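Local coordinates for quinone oxidoreductase (Coxiella burnetii, PDB 3TQH), which probably reduces quinones at the expense of NADPH, and binds this cofactor in a Rossmann-type nucleotide-binding domain, at residues A[160-165]-A[190-195]; A[80-83]-A[88-91]; A[106-111]-A[302-307]. One frame throughout, in Å; residues are numbered along the deposited sequence.

In the fold
The chain folds as a medium-chain dehydrogenase/reductase, with a GroES-like part and a Rossmann-type part. Interaction 2 comes first along the chain, at the end of strand 74-82 in the mixed sheet of the GroES-like part. Interaction 3 follows, pairing 106-111 with the late helix 300-308. Between those halves lies interaction 1, beside the parallel sheet, where a turn and a helix meet next to NADPH. Strands 291-295 and 315-319, which flank helix 300-308, join the mixed sheet, so interaction 3 ties the returning chain end to the GroES-like part. Between centres, interactions 1 and 2 are about 38 Å apart, interactions 1 and 3 about 23 Å, and interactions 2 and 3 about 26 Å.

Interaction 1 of 3, residues A[160-165]-A[190-195]; sequences AGAGGV and AFLKAL. With NDP (NADPH dihydro-nicotinamide-adenine-dinucleotide phosphate), chain B.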
loop_
_atom_site.group_PDB
_atom_site.type_symbol
_atom_site.label_atom_id
_atom_site.label_comp_id
_atom_site.label_asym_id
_atom_site.label_seq_id
_atom_site.Cartn_x
_atom_site.Cartn_y
_atom_site.Cartn_z
ATOM N N ALA A 160 13.380 -1.782 1.116
ATOM C CA ALA A 160 12.594 -1.228 0.020
ATOM C C ALA A 160 12.051 0.148 0.381
ATOM O O ALA A 160 10.868 0.422 0.199
ATOM C CB ALA A 160 11.456 -2.172 -0.347
ATOM N N GLY A 161 12.936 1.008 0.880
ATOM C CA GLY A 161 12.545 2.306 1.418
ATOM C C GLY A 161 11.981 3.297 0.419
ATOM O O GLY A 161 11.252 4.200 0.806
ATOM N N ALA A 162 12.311 3.136 -0.860
ATOM C CA ALA A 162 11.926 4.109 -1.888
ATOM C C ALA A 162 10.529 3.868 -2.464
ATOM O O ALA A 162 10.018 4.700 -3.207
ATOM C CB ALA A 162 12.962 4.126 -3.018
ATOM N N GLY A 163 9.916 2.742 -2.111
ATOM C CA GLY A 163 8.639 2.338 -2.704
ATOM C C GLY A 163 7.405 2.898 -2.026
ATOM O O GLY A 163 7.486 3.808 -1.198
ATOM N N GLY A 164 6.259 2.325 -2.377
ATOM C CA GLY A 164 4.967 2.784 -1.889
ATOM C C GLY A 164 4.903 2.872 -0.384
ATOM O O GLY A 164 4.758 3.962 0.173
ATOM N N VAL A 165 5.028 1.722 0.278
ATOM C CA VAL A 165 4.955 1.671 1.739
ATOM C C VAL A 165 6.199 2.283 2.361
ATOM O O VAL A 165 6.101 3.060 3.302
ATOM C CB VAL A 165 4.806 0.221 2.252
ATOM C CG1 VAL A 165 4.889 0.173 3.786
ATOM C CG2 VAL A 165 3.502 -0.382 1.768
ATOM N N ALA A 190 19.867 9.682 -2.297
ATOM C CA ALA A 190 19.597 11.096 -2.004
ATOM C C ALA A 190 18.125 11.360 -1.651
ATOM O O ALA A 190 17.824 12.145 -0.753
ATOM C CB ALA A 190 20.017 11.962 -3.184
ATOM N N PHE A 191 17.218 10.703 -2.365
ATOM C CA PHE A 191 15.785 10.804 -2.100
ATOM C C PHE A 191 15.451 10.362 -0.669
ATOM O O PHE A 191 14.724 11.043 0.049
ATOM C CB PHE A 191 15.024 9.955 -3.132
ATOM C CG PHE A 191 13.544 9.867 -2.899
ATOM C CD1 PHE A 191 12.704 10.901 -3.285
ATOM C CD2 PHE A 191 12.982 8.731 -2.329
ATOM C CE1 PHE A 191 11.320 10.814 -3.085
ATOM C CE2 PHE A 191 11.603 8.637 -2.127
ATOM C CZ PHE A 191 10.776 9.681 -2.506
ATOM N N LEU A 192 16.007 9.229 -0.255
ATOM C CA LEU A 192 15.698 8.662 1.054
ATOM C C LEU A 192 16.383 9.402 2.207
ATOM O O LEU A 192 15.814 9.526 3.288
ATOM C CB LEU A 192 16.047 7.169 1.078
ATOM C CG LEU A 192 15.217 6.315 0.120
ATOM C CD1 LEU A 192 15.672 4.849 0.163
ATOM C CD2 LEU A 192 13.721 6.437 0.434
ATOM N N LYS A 193 17.596 9.893 1.977
ATOM C CA LYS A 193 18.276 10.731 2.969
ATOM C C LYS A 193 17.416 11.947 3.283
ATOM O O LYS A 193 17.184 12.263 4.454
ATOM C CB LYS A 193 19.653 11.174 2.474
ATOM C CG LYS A 193 20.716 10.074 2.535
ATOM C CD LYS A 193 21.468 10.069 3.865
ATOM C CE LYS A 193 22.618 9.072 3.856
ATOM N NZ LYS A 193 23.612 9.361 4.935
ATOM N N ALA A 194 16.923 12.601 2.232
ATOM C CA ALA A 194 16.075 13.789 2.372
ATOM C C ALA A 194 14.758 13.517 3.118
ATOM O O ALA A 194 14.217 14.419 3.757
ATOM C CB ALA A 194 15.796 14.409 1.001
ATOM N N LEU A 195 14.253 12.285 3.039
ATOM C CA LEU A 195 13.033 11.896 3.768
ATOM C C LEU A 195 13.283 11.508 5.230
ATOM O O LEU A 195 12.333 11.353 5.994
ATOM C CB LEU A 195 12.313 10.740 3.063
ATOM C CG LEU A 195 11.685 10.995 1.690
ATOM C CD1 LEU A 195 10.840 9.795 1.310
ATOM C CD2 LEU A 195 10.851 12.259 1.669
HETATM P PA NDP B . 6.596 -1.180 -4.226
HETATM O O1A NDP B . 6.435 -1.794 -5.558
HETATM O O2A NDP B . 6.069 0.198 -4.198
HETATM O O5B NDP B . 8.148 -1.151 -3.812
HETATM C C5B NDP B . 9.115 -0.835 -4.795
HETATM C C4B NDP B . 10.459 -0.575 -4.133
HETATM O O4B NDP B . 11.056 -1.808 -3.788
HETATM C C3B NDP B . 11.464 0.149 -5.020
HETATM O O3B NDP B . 11.628 1.475 -4.566
HETATM C C2B NDP B . 12.753 -0.658 -4.908
HETATM O O2B NDP B . 13.873 0.136 -4.583
HETATM C C1B NDP B . 12.453 -1.634 -3.783
HETATM N N9A NDP B . 13.100 -2.948 -3.919
HETATM C C8A NDP B . 12.886 -3.877 -4.907
HETATM N N7A NDP B . 13.652 -4.958 -4.653
HETATM C C5A NDP B . 14.349 -4.734 -3.520
HETATM C C6A NDP B . 15.271 -5.511 -2.834
HETATM N N6A NDP B . 15.593 -6.708 -3.296
HETATM N N1A NDP B . 15.847 -5.025 -1.682
HETATM C C2A NDP B . 15.494 -3.766 -1.216
HETATM N N3A NDP B . 14.569 -2.994 -1.896
HETATM C C4A NDP B . 14.008 -3.475 -3.040
HETATM O O3 NDP B . 5.907 -2.096 -3.094
HETATM P PN NDP B . 5.071 -1.587 -1.809
HETATM O O1N NDP B . 3.752 -1.094 -2.257
HETATM O O2N NDP B . 5.883 -0.737 -0.925
HETATM O O5D NDP B . 4.840 -2.998 -1.076
HETATM C C5D NDP B . 5.920 -3.845 -0.734
HETATM C C4D NDP B . 5.401 -5.250 -0.446
HETATM O O4D NDP B . 4.503 -5.224 0.648
HETATM C C3D NDP B . 4.650 -5.823 -1.638
HETATM O O3D NDP B . 5.056 -7.156 -1.852
HETATM C C2D NDP B . 3.192 -5.732 -1.241
HETATM O O2D NDP B . 2.397 -6.736 -1.846
HETATM C C1D NDP B . 3.277 -5.843 0.285
HETATM N N1N NDP B . 2.156 -5.222 1.027
HETATM C C2N NDP B . 1.530 -5.979 1.987
HETATM C C3N NDP B . 0.429 -5.510 2.700
HETATM C C7N NDP B . -0.242 -6.350 3.747
HETATM O O7N NDP B . -1.362 -5.820 4.423
HETATM N N7N NDP B . 0.218 -7.572 4.010
HETATM C C4N NDP B . -0.078 -4.129 2.394
HETATM C C5N NDP B . 0.653 -3.352 1.346
HETATM C C6N NDP B . 1.744 -3.945 0.716
HETATM P P2B NDP B . 15.033 0.426 -5.662
HETATM O O1X NDP B . 15.915 1.523 -5.121
HETATM O O2X NDP B . 14.427 0.884 -6.966
HETATM O O3X NDP B . 15.876 -0.795 -5.911
#
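In the Rossmann-type nucleotide-binding domain, the glycine-rich turn after strand 155-158 packs against helix 186-195 through Leu192 and the backbone of Gly161 and Ala162. Residues 160-163 form a type I beta turn. It leads into helix 164-175, in keeping with a GxGxxG pattern. Leu192 carries most of the contact. Its CG stands anti to its own carbonyl carbon (chi1 -64°), which sends CG and with it the methyls toward the turn. CD2 lies 3.4 Å from Gly161 O and 3.7 Å from Ala162 CA. CD1 rests 3.9 Å from Ala162 N. The Phe191 ring only brushes Ala162 O, and makes a cation-pi contact with Arg313. Leu192 also packs on Ile170, Thr182 and Cys200, so it joins the turn to the neighbouring helix and strands.

The other side of the turn grips NADPH. The start of helix 164-175 offers its backbone amides to the two phosphates of the pyrophosphate bridge, one bond to each. Gly164 N gives a nearly straight bond of 2.8 Å to O2A of NDP. Val165 N gives one of 2.9 Å to O2N of NDP. Tyr203 and Ser185 add further bonds to the cofactor. Ala162 CB meets the adenosine ribose, 3.3 Å from O3B of NDP.

Interaction 2 of 3, residues A[80-83]-A[88-91]; sequences IELG and NVNI
The side chains of Leu82 and Ile91 run antiparallel, side by side, and make most of this surface contact. Leu82 points toward 88-91. Its chi1 of -93° is away from the usual staggered value, and its CD1 is fully extended from the backbone, anti to CA (chi2 180°). That extension drives CD1 into the peptide after Val89, 3.2 Å from Val89 O, a tight approach. The same methyl lies 3.9 Å from Asn90 CA. The second branch, CD2, turns to Val89 CB at 4.2 Å, where the two side chains meet at an angle.

Ile91 works differently. Its CB does not aim straight at the strand, yet CD1 folds back to it with chi2 at -62°. CD1 then sits against the backbone of 80-82. It is 3.3 Å from Ile80 O, and it is 3.6 Å from both Glu81 CA and Leu82 N. It also reaches Leu82 CG at 3.9 Å.

The contact closes the long connection of a beta hairpin, between the antiparallel strands 74-82 and 94-98 of the GroES-like domain. Strand 74-82 carries a classic beta bulge here: Ile80 and Glu81 both face Leu37 of strand 36-44. The side chains of both bulge residues start away from 88-91, so the strand meets Ile91 there through its main chain.

Glu81 takes its polar end off to Tyr31, with a hydrogen bond from OE1 to the tyrosine OH. In the loop, Asn90 N is bonded to Asp93 OD2. Leu82 and Val89 both also touch Met36, which adds a third apolar side chain to the pair. Val89 is buried, while Ile91 lies exposed at the surface.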
loop_
_atom_site.group_PDB
_atom_site.type_symbol
_atom_site.label_atom_id
_atom_site.label_comp_id
_atom_site.label_asym_id
_atom_site.label_seq_id
_atom_site.Cartn_x
_atom_site.Cartn_y
_atom_site.Cartn_z
ATOM N N ILE A 80 -22.283 9.760 -4.661
ATOM C CA ILE A 80 -23.314 10.096 -5.645
ATOM C C ILE A 80 -24.671 9.513 -5.275
ATOM O O ILE A 80 -25.693 10.153 -5.482
ATOM C CB ILE A 80 -22.905 9.606 -7.056
ATOM C CG1 ILE A 80 -21.744 10.439 -7.588
ATOM C CG2 ILE A 80 -24.068 9.696 -8.030
ATOM C CD1 ILE A 80 -22.023 11.922 -7.633
ATOM N N GLU A 81 -24.671 8.291 -4.751
ATOM C CA GLU A 81 -25.889 7.650 -4.272
ATOM C C GLU A 81 -25.631 7.040 -2.898
ATOM O O GLU A 81 -24.517 6.614 -2.593
ATOM C CB GLU A 81 -26.382 6.602 -5.279
ATOM C CG GLU A 81 -26.667 7.208 -6.667
ATOM C CD GLU A 81 -27.314 6.245 -7.663
ATOM O OE1 GLU A 81 -28.234 5.483 -7.286
ATOM O OE2 GLU A 81 -26.916 6.278 -8.849
ATOM N N LEU A 82 -26.670 7.036 -2.069
ATOM C CA LEU A 82 -26.599 6.507 -0.713
ATOM C C LEU A 82 -27.698 5.479 -0.485
ATOM O O LEU A 82 -28.814 5.626 -0.985
ATOM C CB LEU A 82 -26.746 7.635 0.313
ATOM C CG LEU A 82 -25.470 8.285 0.838
ATOM C CD1 LEU A 82 -25.805 9.382 1.837
ATOM C CD2 LEU A 82 -24.577 7.249 1.477
ATOM N N GLY A 83 -27.373 4.443 0.280
ATOM C CA GLY A 83 -28.362 3.471 0.715
ATOM C C GLY A 83 -29.329 4.096 1.703
ATOM O O GLY A 83 -29.033 5.127 2.311
ATOM N N ASN A 88 -24.346 8.733 8.510
ATOM C CA ASN A 88 -23.319 9.762 8.727
ATOM C C ASN A 88 -22.636 10.302 7.459
ATOM O O ASN A 88 -21.799 11.203 7.553
ATOM C CB ASN A 88 -22.241 9.234 9.692
ATOM C CG ASN A 88 -22.632 9.369 11.169
ATOM O OD1 ASN A 88 -23.659 9.970 11.515
ATOM N ND2 ASN A 88 -21.798 8.809 12.050
ATOM N N VAL A 89 -22.972 9.757 6.290
ATOM C CA VAL A 89 -22.468 10.283 5.016
ATOM C C VAL A 89 -23.576 11.067 4.293
ATOM O O VAL A 89 -24.757 10.780 4.469
ATOM C CB VAL A 89 -21.955 9.141 4.117
ATOM C CG1 VAL A 89 -21.183 9.698 2.922
ATOM C CG2 VAL A 89 -21.075 8.193 4.918
ATOM N N ASN A 90 -23.188 12.065 3.499
ATOM C CA ASN A 90 -24.122 12.827 2.666
ATOM C C ASN A 90 -23.751 12.767 1.185
ATOM O O ASN A 90 -22.584 12.604 0.834
ATOM C CB ASN A 90 -24.156 14.294 3.102
ATOM C CG ASN A 90 -24.968 14.515 4.360
ATOM O OD1 ASN A 90 -24.469 15.071 5.335
ATOM N ND2 ASN A 90 -26.235 14.096 4.339
ATOM N N ILE A 91 -24.756 12.903 0.325
ATOM C CA ILE A 91 -24.544 13.023 -1.114
ATOM C C ILE A 91 -23.716 14.279 -1.376
ATOM O O ILE A 91 -24.005 15.347 -0.832
ATOM C CB ILE A 91 -25.890 13.144 -1.892
ATOM C CG1 ILE A 91 -26.764 11.896 -1.712
ATOM C CG2 ILE A 91 -25.641 13.407 -3.372
ATOM C CD1 ILE A 91 -26.151 10.626 -2.238
#

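Interaction 3 of 3, residues A[106-111]-A[302-307]; sequences CCYAEY and TAHELL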
loop_
_atom_site.group_PDB
_atom_site.type_symbol
_atom_site.label_atom_id
_atom_site.label_comp_id
_atom_site.label_asym_id
_atom_site.label_seq_id
_atom_site.Cartn_x
_atom_site.Cartn_y
_atom_site.Cartn_z
ATOM N N CYS A 106 -11.902 -3.521 -7.370
ATOM C CA CYS A 106 -12.867 -2.805 -8.208
ATOM C C CYS A 106 -12.587 -1.325 -8.491
ATOM O O CYS A 106 -13.417 -0.666 -9.109
ATOM C CB CYS A 106 -14.228 -2.886 -7.516
ATOM S SG CYS A 106 -14.235 -2.033 -5.902
ATOM N N CYS A 107 -11.443 -0.797 -8.068
ATOM C CA CYS A 107 -11.236 0.649 -8.065
ATOM C C CYS A 107 -10.673 1.244 -9.367
ATOM O O CYS A 107 -10.779 2.456 -9.571
ATOM C CB CYS A 107 -10.361 1.053 -6.882
ATOM S SG CYS A 107 -11.151 0.884 -5.273
ATOM N N TYR A 108 -10.071 0.424 -10.235
ATOM C CA TYR A 108 -9.697 0.886 -11.580
ATOM C C TYR A 108 -10.997 1.061 -12.370
ATOM O O TYR A 108 -11.309 0.252 -13.251
ATOM C CB TYR A 108 -8.819 -0.126 -12.328
ATOM C CG TYR A 108 -7.460 -0.483 -11.752
ATOM C CD1 TYR A 108 -7.066 -0.108 -10.467
ATOM C CD2 TYR A 108 -6.580 -1.262 -12.502
ATOM C CE1 TYR A 108 -5.817 -0.479 -9.966
ATOM C CE2 TYR A 108 -5.342 -1.634 -12.011
ATOM C CZ TYR A 108 -4.964 -1.246 -10.746
ATOM O OH TYR A 108 -3.731 -1.640 -10.278
ATOM N N ALA A 109 -11.755 2.107 -12.046
ATOM C CA ALA A 109 -13.115 2.267 -12.574
ATOM C C ALA A 109 -13.700 3.632 -12.223
ATOM O O ALA A 109 -13.214 4.320 -11.335
ATOM C CB ALA A 109 -14.010 1.167 -12.046
ATOM N N GLU A 110 -14.749 4.017 -12.931
ATOM C CA GLU A 110 -15.369 5.326 -12.759
ATOM C C GLU A 110 -16.292 5.397 -11.536
ATOM O O GLU A 110 -16.550 6.482 -11.017
ATOM C CB GLU A 110 -16.151 5.689 -14.023
ATOM C CG GLU A 110 -15.271 5.912 -15.249
ATOM C CD GLU A 110 -16.066 6.297 -16.489
ATOM O OE1 GLU A 110 -17.183 5.768 -16.689
ATOM O OE2 GLU A 110 -15.564 7.125 -17.275
ATOM N N TYR A 111 -16.802 4.248 -11.096
ATOM C CA TYR A 111 -17.667 4.170 -9.915
ATOM C C TYR A 111 -17.298 2.969 -9.057
ATOM O O TYR A 111 -16.976 1.896 -9.579
ATOM C CB TYR A 111 -19.144 4.066 -10.314
ATOM C CG TYR A 111 -19.652 5.264 -11.073
ATOM C CD1 TYR A 111 -20.249 6.333 -10.407
ATOM C CD2 TYR A 111 -19.526 5.341 -12.458
ATOM C CE1 TYR A 111 -20.709 7.448 -11.105
ATOM C CE2 TYR A 111 -19.977 6.444 -13.161
ATOM C CZ TYR A 111 -20.570 7.495 -12.483
ATOM O OH TYR A 111 -21.024 8.591 -13.183
ATOM N N THR A 302 0.495 -0.500 -19.441
ATOM C CA THR A 302 1.756 0.193 -19.213
ATOM C C THR A 302 2.051 0.371 -17.727
ATOM O O THR A 302 3.158 0.076 -17.265
ATOM C CB THR A 302 1.732 1.582 -19.879
ATOM O OG1 THR A 302 1.383 1.439 -21.260
ATOM C CG2 THR A 302 3.083 2.263 -19.780
ATOM N N ALA A 303 1.050 0.849 -16.994
ATOM C CA ALA A 303 1.154 1.088 -15.554
ATOM C C ALA A 303 1.525 -0.173 -14.785
ATOM O O ALA A 303 2.384 -0.142 -13.902
ATOM C CB ALA A 303 -0.165 1.655 -15.015
ATOM N N HIS A 304 0.866 -1.275 -15.121
ATOM C CA HIS A 304 1.139 -2.560 -14.485
ATOM C C HIS A 304 2.519 -3.126 -14.834
ATOM O O HIS A 304 3.168 -3.734 -13.979
ATOM C CB HIS A 304 0.029 -3.573 -14.806
ATOM C CG HIS A 304 -0.955 -3.746 -13.693
ATOM N ND1 HIS A 304 -1.387 -4.982 -13.266
ATOM C CD2 HIS A 304 -1.557 -2.838 -12.891
ATOM C CE1 HIS A 304 -2.227 -4.828 -12.258
ATOM N NE2 HIS A 304 -2.345 -3.536 -12.010
ATOM N N GLU A 305 2.970 -2.912 -16.067
ATOM C CA GLU A 305 4.332 -3.289 -16.469
ATOM C C GLU A 305 5.376 -2.546 -15.630
ATOM O O GLU A 305 6.362 -3.131 -15.197
ATOM C CB GLU A 305 4.577 -2.986 -17.955
ATOM C CG GLU A 305 3.742 -3.803 -18.945
ATOM C CD GLU A 305 3.905 -3.333 -20.388
ATOM O OE1 GLU A 305 4.766 -2.460 -20.647
ATOM O OE2 GLU A 305 3.176 -3.837 -21.271
ATOM N N LEU A 306 5.149 -1.250 -15.413
ATOM C CA LEU A 306 6.062 -0.433 -14.618
ATOM C C LEU A 306 6.054 -0.891 -13.165
ATOM O O LEU A 306 7.108 -1.109 -12.574
ATOM C CB LEU A 306 5.689 1.052 -14.713
ATOM C CG LEU A 306 6.637 2.054 -14.037
ATOM C CD1 LEU A 306 8.067 1.926 -14.579
ATOM C CD2 LEU A 306 6.123 3.492 -14.200
ATOM N N LEU A 307 4.859 -1.055 -12.607
ATOM C CA LEU A 307 4.696 -1.515 -11.226
ATOM C C LEU A 307 5.372 -2.874 -10.958
ATOM O O LEU A 307 6.000 -3.062 -9.911
ATOM C CB LEU A 307 3.206 -1.600 -10.880
ATOM C CG LEU A 307 2.832 -1.783 -9.404
ATOM C CD1 LEU A 307 3.168 -0.530 -8.603
ATOM C CD2 LEU A 307 1.341 -2.143 -9.271
#
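Two uncommon torsions bring Tyr108 and His304 together. His304 has chi1 at -101°, between the usual staggered positions, and this swings the imidazole from the helix toward the tyrosine. In Tyr108, CG is anti to the carbonyl carbon, and chi2 of 11° turns the ring so that CA lies almost in its plane. The contact joins the loop before strand 111-114 of the GroES-like domain to helix 300-308, which comes nearly 200 residues later. Tyr108 is the centre of an inverse gamma turn, closed by a weak bond from Ala109 N to Cys107 O. Its side chain leaves the turn toward the helix.

One hydrogen bond carries the contact. His304 NE2 donates to Tyr108 OH over 2.9 Å, and the oxygen sits in the plane of the imidazole. NE2 also lies near the plane of the phenol ring, at its edge, 3.5 Å from Tyr108 CE2. The rings meet edge against edge, nearly perpendicular (89°), with centroids 5.7 Å apart.

Both polar groups have second partners. Tyr108 OH is also hydrogen-bonded to Asp49 OD2. On the far nitrogen of the imidazole, ND1 is bonded to Arg53 NH2. A guanidinium can only donate, so ND1 probably accepts, which with NE2 as donor is consistent with a neutral ring. Asp49 and Arg53, both of helix 47-53, hold the pair from its two ends and fix the rotation of the imidazole. Phe318 packs edge-to-face with Tyr108, and Leu71 touches both rings. Past the nitrogen, His304 CD2 comes within 3.6 Å of Tyr108 OH.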